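Local structure of beta-fructofuranosidase, insoluble isoenzyme CWINV1 (Arabidopsis thaliana, 2OXB) at residues Q102-I107 and M130-V135; V343-N348 and N525-S530; E370-V375 and P472-A477. The protein hydrolyses terminal non-reducing beta-D-fructofuranoside residues, acting on sucrose and 1-kestose and, less well, on neokestose and levan, but not on inulin. The protein carries 1 engineered substitution. All coordinates share one frame; numbering follows the deposited sequence.

Contact 1: Q102-I107 and M130-V135; sequences QQVQNI and MAPDAV
Gln-105 and Met-130 form a single antiparallel, hydrogen-bonded bridge, the CA traces of 102-105 and 130-132 running 157° apart. Gln-105 N donates to Met-130 O at 2.8 Å, almost in line with the carbonyl bond; the return bond from Met-130 N to Gln-105 O, 3.4 Å, is straight but weak. No second bridge follows, though Ala-131 and Pro-132 stay against the strand before the loop turns off at Asp-133. At the bridge, CB of Gln-105 lies 3.8 Å from CB of Met-130, and the two side chains pass each other at a slant. Strand 103-110 is the third strand of a four-stranded antiparallel sheet, one blade of the five-bladed beta-propeller of glycosyl hydrolase family 32, and the loop lies against it. Val-104 holds CG1 anti to its carbonyl carbon (chi1 -69°), which brings that methyl to 3.6 Å from CB of Ala-131. Next along the loop, CD of the Pro-132 ring meets the backbone, 3.3 Å from Gln-103 O. Gln-103 sends its own amide away from the loop: OE1 accepts from Phe-143 N, and the side chain packs beside the substrate-binding residues Trp-78 and Arg-144. NE2 of Gln-102 is hydrogen-bonded to Asp-98.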
loop_
_atom_site.group_PDB
_atom_site.type_symbol
_atom_site.label_atom_id
_atom_site.label_comp_id
_atom_site.label_asym_id
_atom_site.label_seq_id
_atom_site.Cartn_x
_atom_site.Cartn_y
_atom_site.Cartn_z
ATOM N N GLN A 102 27.836 -2.052 6.179
ATOM C CA GLN A 102 27.092 -2.168 7.433
ATOM C C GLN A 102 26.072 -1.035 7.540
ATOM O O GLN A 102 26.419 0.146 7.504
ATOM C CB GLN A 102 28.042 -2.167 8.643
ATOM C CG GLN A 102 28.260 -0.815 9.307
ATOM C CD GLN A 102 29.334 -0.850 10.391
ATOM O OE1 GLN A 102 29.417 -1.798 11.173
ATOM N NE2 GLN A 102 30.144 0.197 10.451
ATOM N N GLN A 103 24.808 -1.414 7.659
ATOM C CA GLN A 103 23.710 -0.460 7.733
ATOM C C GLN A 103 23.749 0.610 8.803
ATOM O O GLN A 103 23.372 0.378 9.960
ATOM C CB GLN A 103 22.396 -1.210 7.836
ATOM C CG GLN A 103 22.041 -1.889 6.560
ATOM C CD GLN A 103 21.173 -3.068 6.803
ATOM O OE1 GLN A 103 20.300 -3.029 7.672
ATOM N NE2 GLN A 103 21.385 -4.135 6.036
ATOM N N VAL A 104 24.182 1.796 8.387
ATOM C CA VAL A 104 24.260 2.945 9.273
ATOM C C VAL A 104 23.128 3.914 8.943
ATOM O O VAL A 104 22.548 3.863 7.863
ATOM C CB VAL A 104 25.611 3.682 9.120
ATOM C CG1 VAL A 104 26.730 2.826 9.660
ATOM C CG2 VAL A 104 25.863 4.003 7.659
ATOM N N GLN A 105 22.822 4.786 9.895
ATOM C CA GLN A 105 21.773 5.777 9.736
ATOM C C GLN A 105 22.365 7.152 9.595
ATOM O O GLN A 105 23.152 7.582 10.435
ATOM C CB GLN A 105 20.840 5.763 10.938
ATOM C CG GLN A 105 20.198 4.432 11.127
ATOM C CD GLN A 105 19.509 3.964 9.866
ATOM O OE1 GLN A 105 19.327 2.766 9.659
ATOM N NE2 GLN A 105 19.110 4.911 9.013
ATOM N N ASN A 106 21.947 7.837 8.533
ATOM C CA ASN A 106 22.420 9.169 8.209
ATOM C C ASN A 106 21.286 10.153 8.085
ATOM O O ASN A 106 20.155 9.760 7.808
ATOM C CB ASN A 106 23.175 9.114 6.893
ATOM C CG ASN A 106 24.232 8.053 6.906
ATOM O OD1 ASN A 106 25.128 8.079 7.746
ATOM N ND2 ASN A 106 24.133 7.097 5.989
ATOM N N ILE A 107 21.604 11.433 8.269
ATOM C CA ILE A 107 20.619 12.506 8.163
ATOM C C ILE A 107 20.992 13.435 7.001
ATOM O O ILE A 107 22.169 13.578 6.664
ATOM C CB ILE A 107 20.539 13.320 9.486
ATOM C CG1 ILE A 107 19.338 14.268 9.458
ATOM C CG2 ILE A 107 21.806 14.121 9.691
ATOM C CD1 ILE A 107 19.128 15.058 10.758
ATOM N N MET A 130 23.506 7.102 13.821
ATOM C CA MET A 130 23.257 5.848 14.508
ATOM C C MET A 130 23.902 4.710 13.743
ATOM O O MET A 130 23.763 4.606 12.531
ATOM C CB MET A 130 21.752 5.627 14.635
ATOM C CG MET A 130 21.073 6.689 15.472
ATOM S SD MET A 130 19.307 6.753 15.181
ATOM C CE MET A 130 19.149 8.361 14.393
ATOM N N ALA A 131 24.616 3.855 14.453
ATOM C CA ALA A 131 25.265 2.749 13.791
ATOM C C ALA A 131 25.428 1.553 14.708
ATOM O O ALA A 131 25.587 1.696 15.920
ATOM C CB ALA A 131 26.620 3.196 13.279
ATOM N N PRO A 132 25.371 0.347 14.138
ATOM C CA PRO A 132 25.528 -0.863 14.941
ATOM C C PRO A 132 26.995 -0.987 15.328
ATOM O O PRO A 132 27.869 -0.856 14.476
ATOM C CB PRO A 132 25.057 -1.961 13.994
ATOM C CG PRO A 132 25.475 -1.445 12.658
ATOM C CD PRO A 132 25.093 0.016 12.731
ATOM N N ASP A 133 27.264 -1.214 16.611
ATOM C CA ASP A 133 28.639 -1.336 17.091
ATOM C C ASP A 133 28.811 -2.476 18.093
ATOM O O ASP A 133 27.972 -3.374 18.167
ATOM C CB ASP A 133 29.090 -0.024 17.735
ATOM C CG ASP A 133 28.152 0.432 18.825
ATOM O OD1 ASP A 133 27.508 -0.449 19.436
ATOM O OD2 ASP A 133 28.065 1.656 19.081
ATOM N N ALA A 134 29.898 -2.436 18.862
ATOM C CA ALA A 134 30.185 -3.478 19.850
ATOM C C ALA A 134 29.322 -3.382 21.100
ATOM O O ALA A 134 29.026 -4.397 21.733
ATOM C CB ALA A 134 31.654 -3.443 20.236
ATOM N N VAL A 135 28.921 -2.168 21.459
ATOM C CA VAL A 135 28.088 -1.986 22.637
ATOM C C VAL A 135 26.617 -2.289 22.320
ATOM O O VAL A 135 26.016 -3.163 22.958
ATOM C CB VAL A 135 28.259 -0.556 23.236
ATOM C CG1 VAL A 135 27.913 0.508 22.204
ATOM C CG2 VAL A 135 27.389 -0.410 24.481
#

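Contact 2: V343-N348 and N525-S530; sequences VKNLRN and NLNAWS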
loop_
_atom_site.group_PDB
_atom_site.type_symbol
_atom_site.label_atom_id
_atom_site.label_comp_id
_atom_site.label_asym_id
_atom_site.label_seq_id
_atom_site.Cartn_x
_atom_site.Cartn_y
_atom_site.Cartn_z
ATOM N N VAL A 343 -19.387 9.296 -19.118
ATOM C CA VAL A 343 -19.890 8.557 -17.965
ATOM C C VAL A 343 -20.697 7.335 -18.384
ATOM O O VAL A 343 -21.805 7.462 -18.915
ATOM C CB VAL A 343 -20.801 9.426 -17.093
ATOM C CG1 VAL A 343 -21.855 10.109 -17.966
ATOM C CG2 VAL A 343 -21.468 8.561 -16.029
ATOM N N LYS A 344 -20.142 6.155 -18.129
ATOM C CA LYS A 344 -20.810 4.911 -18.471
ATOM C C LYS A 344 -21.637 4.511 -17.260
ATOM O O LYS A 344 -21.114 4.380 -16.154
ATOM C CB LYS A 344 -19.772 3.839 -18.801
ATOM C CG LYS A 344 -20.292 2.708 -19.675
ATOM C CD LYS A 344 -21.362 1.885 -18.970
ATOM C CE LYS A 344 -21.988 0.885 -19.921
ATOM N NZ LYS A 344 -22.654 1.574 -21.040
ATOM N N ASN A 345 -22.936 4.342 -17.468
ATOM C CA ASN A 345 -23.828 3.968 -16.385
ATOM C C ASN A 345 -24.630 2.724 -16.690
ATOM O O ASN A 345 -24.834 2.357 -17.847
ATOM C CB ASN A 345 -24.806 5.089 -16.083
ATOM C CG ASN A 345 -25.835 4.688 -15.059
ATOM O OD1 ASN A 345 -25.624 4.828 -13.851
ATOM N ND2 ASN A 345 -26.955 4.160 -15.533
ATOM N N LEU A 346 -25.100 2.096 -15.623
ATOM C CA LEU A 346 -25.900 0.890 -15.709
ATOM C C LEU A 346 -26.585 0.742 -14.365
ATOM O O LEU A 346 -25.931 0.556 -13.335
ATOM C CB LEU A 346 -25.010 -0.322 -15.991
ATOM C CG LEU A 346 -24.370 -0.389 -17.379
ATOM C CD1 LEU A 346 -23.119 -1.228 -17.319
ATOM C CD2 LEU A 346 -25.358 -0.941 -18.382
ATOM N N ARG A 347 -27.904 0.852 -14.364
ATOM C CA ARG A 347 -28.626 0.719 -13.117
ATOM C C ARG A 347 -29.746 -0.297 -13.189
ATOM O O ARG A 347 -30.305 -0.552 -14.254
ATOM C CB ARG A 347 -29.173 2.068 -12.682
ATOM C CG ARG A 347 -29.917 2.823 -13.747
ATOM C CD ARG A 347 -30.483 4.064 -13.115
ATOM N NE ARG A 347 -29.427 4.808 -12.439
ATOM C CZ ARG A 347 -29.644 5.808 -11.594
ATOM N NH1 ARG A 347 -30.886 6.188 -11.311
ATOM N NH2 ARG A 347 -28.615 6.438 -11.046
ATOM N N ASN A 348 -30.050 -0.892 -12.047
ATOM C CA ASN A 348 -31.107 -1.880 -11.971
ATOM C C ASN A 348 -31.066 -2.934 -13.074
ATOM O O ASN A 348 -31.992 -3.015 -13.886
ATOM C CB ASN A 348 -32.455 -1.170 -11.980
ATOM C CG ASN A 348 -32.568 -0.155 -10.874
ATOM O OD1 ASN A 348 -32.861 1.014 -11.116
ATOM N ND2 ASN A 348 -32.324 -0.592 -9.645
ATOM N N ASN A 525 -26.522 -0.392 -9.160
ATOM C CA ASN A 525 -25.903 0.692 -9.902
ATOM C C ASN A 525 -24.476 0.288 -10.275
ATOM O O ASN A 525 -23.903 -0.624 -9.675
ATOM C CB ASN A 525 -25.874 1.944 -9.027
ATOM C CG ASN A 525 -25.497 3.178 -9.795
ATOM O OD1 ASN A 525 -25.328 4.249 -9.219
ATOM N ND2 ASN A 525 -25.372 3.042 -11.110
ATOM N N LEU A 526 -23.908 0.963 -11.272
ATOM C CA LEU A 526 -22.535 0.689 -11.716
ATOM C C LEU A 526 -22.048 1.804 -12.640
ATOM O O LEU A 526 -22.663 2.090 -13.668
ATOM C CB LEU A 526 -22.445 -0.679 -12.432
ATOM C CG LEU A 526 -21.256 -1.029 -13.347
ATOM C CD1 LEU A 526 -19.941 -0.768 -12.646
ATOM C CD2 LEU A 526 -21.346 -2.492 -13.768
ATOM N N ASN A 527 -20.948 2.440 -12.254
ATOM C CA ASN A 527 -20.380 3.516 -13.044
ATOM C C ASN A 527 -18.928 3.236 -13.423
ATOM O O ASN A 527 -18.065 2.995 -12.576
ATOM C CB ASN A 527 -20.477 4.861 -12.297
ATOM C CG ASN A 527 -21.912 5.356 -12.142
ATOM O OD1 ASN A 527 -22.146 6.523 -11.827
ATOM N ND2 ASN A 527 -22.873 4.470 -12.356
ATOM N N ALA A 528 -18.685 3.257 -14.724
ATOM C CA ALA A 528 -17.365 3.038 -15.277
ATOM C C ALA A 528 -16.952 4.362 -15.921
ATOM O O ALA A 528 -17.667 4.901 -16.775
ATOM C CB ALA A 528 -17.424 1.938 -16.328
ATOM N N TRP A 529 -15.815 4.895 -15.503
ATOM C CA TRP A 529 -15.345 6.141 -16.069
ATOM C C TRP A 529 -14.020 5.918 -16.771
ATOM O O TRP A 529 -13.090 5.375 -16.180
ATOM C CB TRP A 529 -15.153 7.190 -14.975
ATOM C CG TRP A 529 -16.385 7.506 -14.219
ATOM C CD1 TRP A 529 -17.483 8.163 -14.679
ATOM C CD2 TRP A 529 -16.651 7.181 -12.854
ATOM N NE1 TRP A 529 -18.423 8.268 -13.685
ATOM C CE2 TRP A 529 -17.938 7.671 -12.552
ATOM C CE3 TRP A 529 -15.928 6.517 -11.857
ATOM C CZ2 TRP A 529 -18.517 7.524 -11.287
ATOM C CZ3 TRP A 529 -16.501 6.370 -10.601
ATOM C CH2 TRP A 529 -17.786 6.869 -10.328
ATOM N N SER A 530 -13.940 6.319 -18.037
ATOM C CA SER A 530 -12.691 6.193 -18.774
ATOM C C SER A 530 -11.722 7.121 -18.048
ATOM O O SER A 530 -12.149 8.110 -17.447
ATOM C CB SER A 530 -12.866 6.634 -20.233
ATOM O OG SER A 530 -13.495 5.627 -21.015
#
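Val-343 approaches the indole of Trp-529 obliquely, its CG2 methyl 3.9 Å from NE1, while one face of the same ring carries CB of Asn-527, 3.4 Å above the plane and offset toward the rim; the ring also makes a cation-pi contact with Arg-339. The two segments lie in the C-terminal beta-sandwich of family 32, where strand 344-351 is an outermost strand of a six-stranded antiparallel sheet and 521-530 its inner neighbour. Three amides gather on one side of this edge. Asn-345 has CG anti to its backbone N (chi1 174°), carrying OD1 across to the other strand, where Asn-525 ND2 donates to it at 3.3 Å and Asn-527 ND2 adds a weak bond. The Asn-345 amide plane is turned 53° from that of Asn-525 and 74° from that of Asn-527. On the other side of the sheet, Leu-346 and Leu-526 lie side by side, and CB of Lys-344 rests against CB of Ala-528. Leu-346 packs on Leu-357, and Lys-344 and Ala-528 on Val-359, both of strand 355-359. Backbone bonds join Lys-344 N to Ala-528 O, 3.1 Å, and Ala-528 N to Lys-344 O, 3.0 Å. Asn-527 ND2 also bonds Leu-526 O, 2.7 Å away, from above the carbonyl plane.

Contact 3: E370-V375 and P472-A477; sequences EVLFKV and PLSLRA
Phe-373 and Leu-473 are gripped by two backbone bonds, Phe-373 N to Leu-473 O at 2.7 Å and Leu-473 N to Phe-373 O at 2.6 Å. Two residues along, Val-371 N donates to Leu-475 O at 3.0 Å, and the bond back from Leu-475 N is weak. The strands run antiparallel, their axes 160° apart, with Leu-372 opposite Ser-474 as a non-hydrogen-bonded pair between the two bonded ones. On the side of the sheet that carries Val-371, Phe-373, Leu-473 and Leu-475, the contact is wholly apolar. CB of Phe-373 sits 3.9 Å from CG of Leu-473. With CG anti to its carbonyl carbon (chi1 -65°), Phe-373 lays its ring back along its own strand: CG1 of Val-371 stands over the centre of one face, and CD2 of Leu-475 meets the edge at CE2, 4.3 Å away. Further along, CG2 of Val-375 touches CD2 of Leu-473.

The side with Glu-370, Leu-372, Ser-474 and Arg-476 is more polar. CD1 of Leu-372 lies against OG of Ser-474, whose hydrogen bond is with Lys-490. Glu-370 OE1 comes alongside the aliphatic part of Arg-476, 3.7 Å from CD. It stays 4.2 Å from NE and well out of the guanidinium plane, so the attraction is probably of charges alone. The salt bridge of Arg-476 is with Asp-368, two residues before Glu-370 on the same strand, and its guanidinium also makes a cation-pi contact with Trp-330.

In the next shell, Phe-409 meets the Phe-373 ring edge-to-face, Leu-411 packs on Val-371, and Val-425 and Phe-427 cover Leu-475. These come from strands 406-415 and 423-431 of a second sheet, so the apolar side chains fill the interlayer of two facing sheets, the build of the C-terminal beta-sandwich of family 32.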
loop_
_atom_site.group_PDB
_atom_site.type_symbol
_atom_site.label_atom_id
_atom_site.label_comp_id
_atom_site.label_asym_id
_atom_site.label_seq_id
_atom_site.Cartn_x
_atom_site.Cartn_y
_atom_site.Cartn_z
ATOM N N GLU A 370 -16.807 0.870 -10.593
ATOM C CA GLU A 370 -17.459 1.015 -9.302
ATOM C C GLU A 370 -18.871 0.410 -9.370
ATOM O O GLU A 370 -19.706 0.841 -10.164
ATOM C CB GLU A 370 -17.485 2.503 -8.918
ATOM C CG GLU A 370 -17.819 2.776 -7.467
ATOM C CD GLU A 370 -17.565 4.219 -7.062
ATOM O OE1 GLU A 370 -16.472 4.742 -7.380
ATOM O OE2 GLU A 370 -18.449 4.835 -6.414
ATOM N N VAL A 371 -19.121 -0.606 -8.549
ATOM C CA VAL A 371 -20.415 -1.296 -8.532
ATOM C C VAL A 371 -21.023 -1.327 -7.132
ATOM O O VAL A 371 -20.327 -1.182 -6.124
ATOM C CB VAL A 371 -20.276 -2.778 -9.003
ATOM C CG1 VAL A 371 -21.624 -3.331 -9.424
ATOM C CG2 VAL A 371 -19.265 -2.882 -10.130
ATOM N N LEU A 372 -22.332 -1.527 -7.078
ATOM C CA LEU A 372 -23.043 -1.617 -5.815
ATOM C C LEU A 372 -23.983 -2.807 -5.967
ATOM O O LEU A 372 -25.083 -2.676 -6.496
ATOM C CB LEU A 372 -23.822 -0.323 -5.547
ATOM C CG LEU A 372 -23.393 0.530 -4.335
ATOM C CD1 LEU A 372 -21.970 1.041 -4.505
ATOM C CD2 LEU A 372 -24.359 1.707 -4.173
ATOM N N PHE A 373 -23.526 -3.974 -5.524
ATOM C CA PHE A 373 -24.314 -5.192 -5.632
ATOM C C PHE A 373 -25.359 -5.301 -4.528
ATOM O O PHE A 373 -25.115 -4.909 -3.384
ATOM C CB PHE A 373 -23.410 -6.425 -5.582
ATOM C CG PHE A 373 -22.471 -6.553 -6.750
ATOM C CD1 PHE A 373 -22.940 -6.914 -8.003
ATOM C CD2 PHE A 373 -21.099 -6.360 -6.578
ATOM C CE1 PHE A 373 -22.053 -7.090 -9.069
ATOM C CE2 PHE A 373 -20.207 -6.532 -7.630
ATOM C CZ PHE A 373 -20.682 -6.898 -8.874
ATOM N N LYS A 374 -26.523 -5.840 -4.883
ATOM C CA LYS A 374 -27.630 -6.024 -3.951
ATOM C C LYS A 374 -27.953 -7.503 -3.890
ATOM O O LYS A 374 -28.186 -8.136 -4.914
ATOM C CB LYS A 374 -28.854 -5.235 -4.427
ATOM C CG LYS A 374 -30.184 -5.659 -3.812
ATOM C CD LYS A 374 -31.356 -4.864 -4.422
ATOM C CE LYS A 374 -32.726 -5.473 -4.074
ATOM N NZ LYS A 374 -32.916 -6.842 -4.661
ATOM N N VAL A 375 -27.952 -8.051 -2.683
ATOM C CA VAL A 375 -28.234 -9.463 -2.492
ATOM C C VAL A 375 -29.557 -9.671 -1.762
ATOM O O VAL A 375 -29.724 -9.235 -0.619
ATOM C CB VAL A 375 -27.109 -10.147 -1.672
ATOM C CG1 VAL A 375 -27.497 -11.582 -1.329
ATOM C CG2 VAL A 375 -25.818 -10.123 -2.446
ATOM N N PRO A 472 -26.318 -3.140 0.358
ATOM C CA PRO A 472 -25.575 -3.485 -0.861
ATOM C C PRO A 472 -24.040 -3.540 -0.688
ATOM O O PRO A 472 -23.458 -2.841 0.144
ATOM C CB PRO A 472 -26.025 -2.405 -1.851
ATOM C CG PRO A 472 -26.352 -1.239 -0.951
ATOM C CD PRO A 472 -27.088 -1.895 0.175
ATOM N N LEU A 473 -23.387 -4.386 -1.476
ATOM C CA LEU A 473 -21.942 -4.496 -1.389
ATOM C C LEU A 473 -21.244 -3.676 -2.462
ATOM O O LEU A 473 -21.529 -3.804 -3.655
ATOM C CB LEU A 473 -21.494 -5.953 -1.494
ATOM C CG LEU A 473 -22.559 -7.009 -1.775
ATOM C CD1 LEU A 473 -21.862 -8.239 -2.312
ATOM C CD2 LEU A 473 -23.369 -7.326 -0.521
ATOM N N SER A 474 -20.323 -2.830 -2.011
ATOM C CA SER A 474 -19.541 -1.973 -2.889
ATOM C C SER A 474 -18.295 -2.718 -3.348
ATOM O O SER A 474 -17.901 -3.726 -2.747
ATOM C CB SER A 474 -19.112 -0.688 -2.163
ATOM O OG SER A 474 -20.210 0.156 -1.881
ATOM N N LEU A 475 -17.687 -2.202 -4.414
ATOM C CA LEU A 475 -16.471 -2.756 -4.997
ATOM C C LEU A 475 -16.002 -1.797 -6.082
ATOM O O LEU A 475 -16.690 -1.578 -7.075
ATOM C CB LEU A 475 -16.737 -4.136 -5.605
ATOM C CG LEU A 475 -15.573 -4.770 -6.379
ATOM C CD1 LEU A 475 -14.356 -4.893 -5.487
ATOM C CD2 LEU A 475 -15.993 -6.121 -6.898
ATOM N N ARG A 476 -14.835 -1.209 -5.883
ATOM C CA ARG A 476 -14.315 -0.278 -6.855
ATOM C C ARG A 476 -13.138 -0.925 -7.539
ATOM O O ARG A 476 -12.530 -1.835 -6.997
ATOM C CB ARG A 476 -13.889 1.005 -6.161
ATOM C CG ARG A 476 -13.384 2.055 -7.093
ATOM C CD ARG A 476 -13.200 3.338 -6.343
ATOM N NE ARG A 476 -12.324 4.238 -7.062
ATOM C CZ ARG A 476 -11.846 5.359 -6.551
ATOM N NH1 ARG A 476 -12.167 5.719 -5.317
ATOM N NH2 ARG A 476 -11.029 6.107 -7.278
ATOM N N ALA A 477 -12.818 -0.460 -8.736
ATOM C CA ALA A 477 -11.706 -1.030 -9.462
ATOM C C ALA A 477 -10.962 0.005 -10.282
ATOM O O ALA A 477 -11.493 0.527 -11.251
ATOM C CB ALA A 477 -12.208 -2.130 -10.368
#

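How the contacts relate
Contacts 2 and 3 are neighbours in one six-stranded sheet, their centres about 12 Å apart: strand 521-530 lies between 344-351 and 367-374, and Asn-527 N probably bonds to Glu-370 O at 2.9 Å. Leu-526 CD1 packs against Val-371 CG2, joining the apolar sides of both. In sequence, the segments of contact 3 both fall between those of contact 2. Contact 1 belongs to the N-terminal propeller, on the opposite side of the chain's centre, with its centre about 55 Å from that of contact 2 and 50 Å from that of contact 3. It alone borders the substrate site: the Gln-103 side chain is about 7 Å from the bound glucose and fructose units.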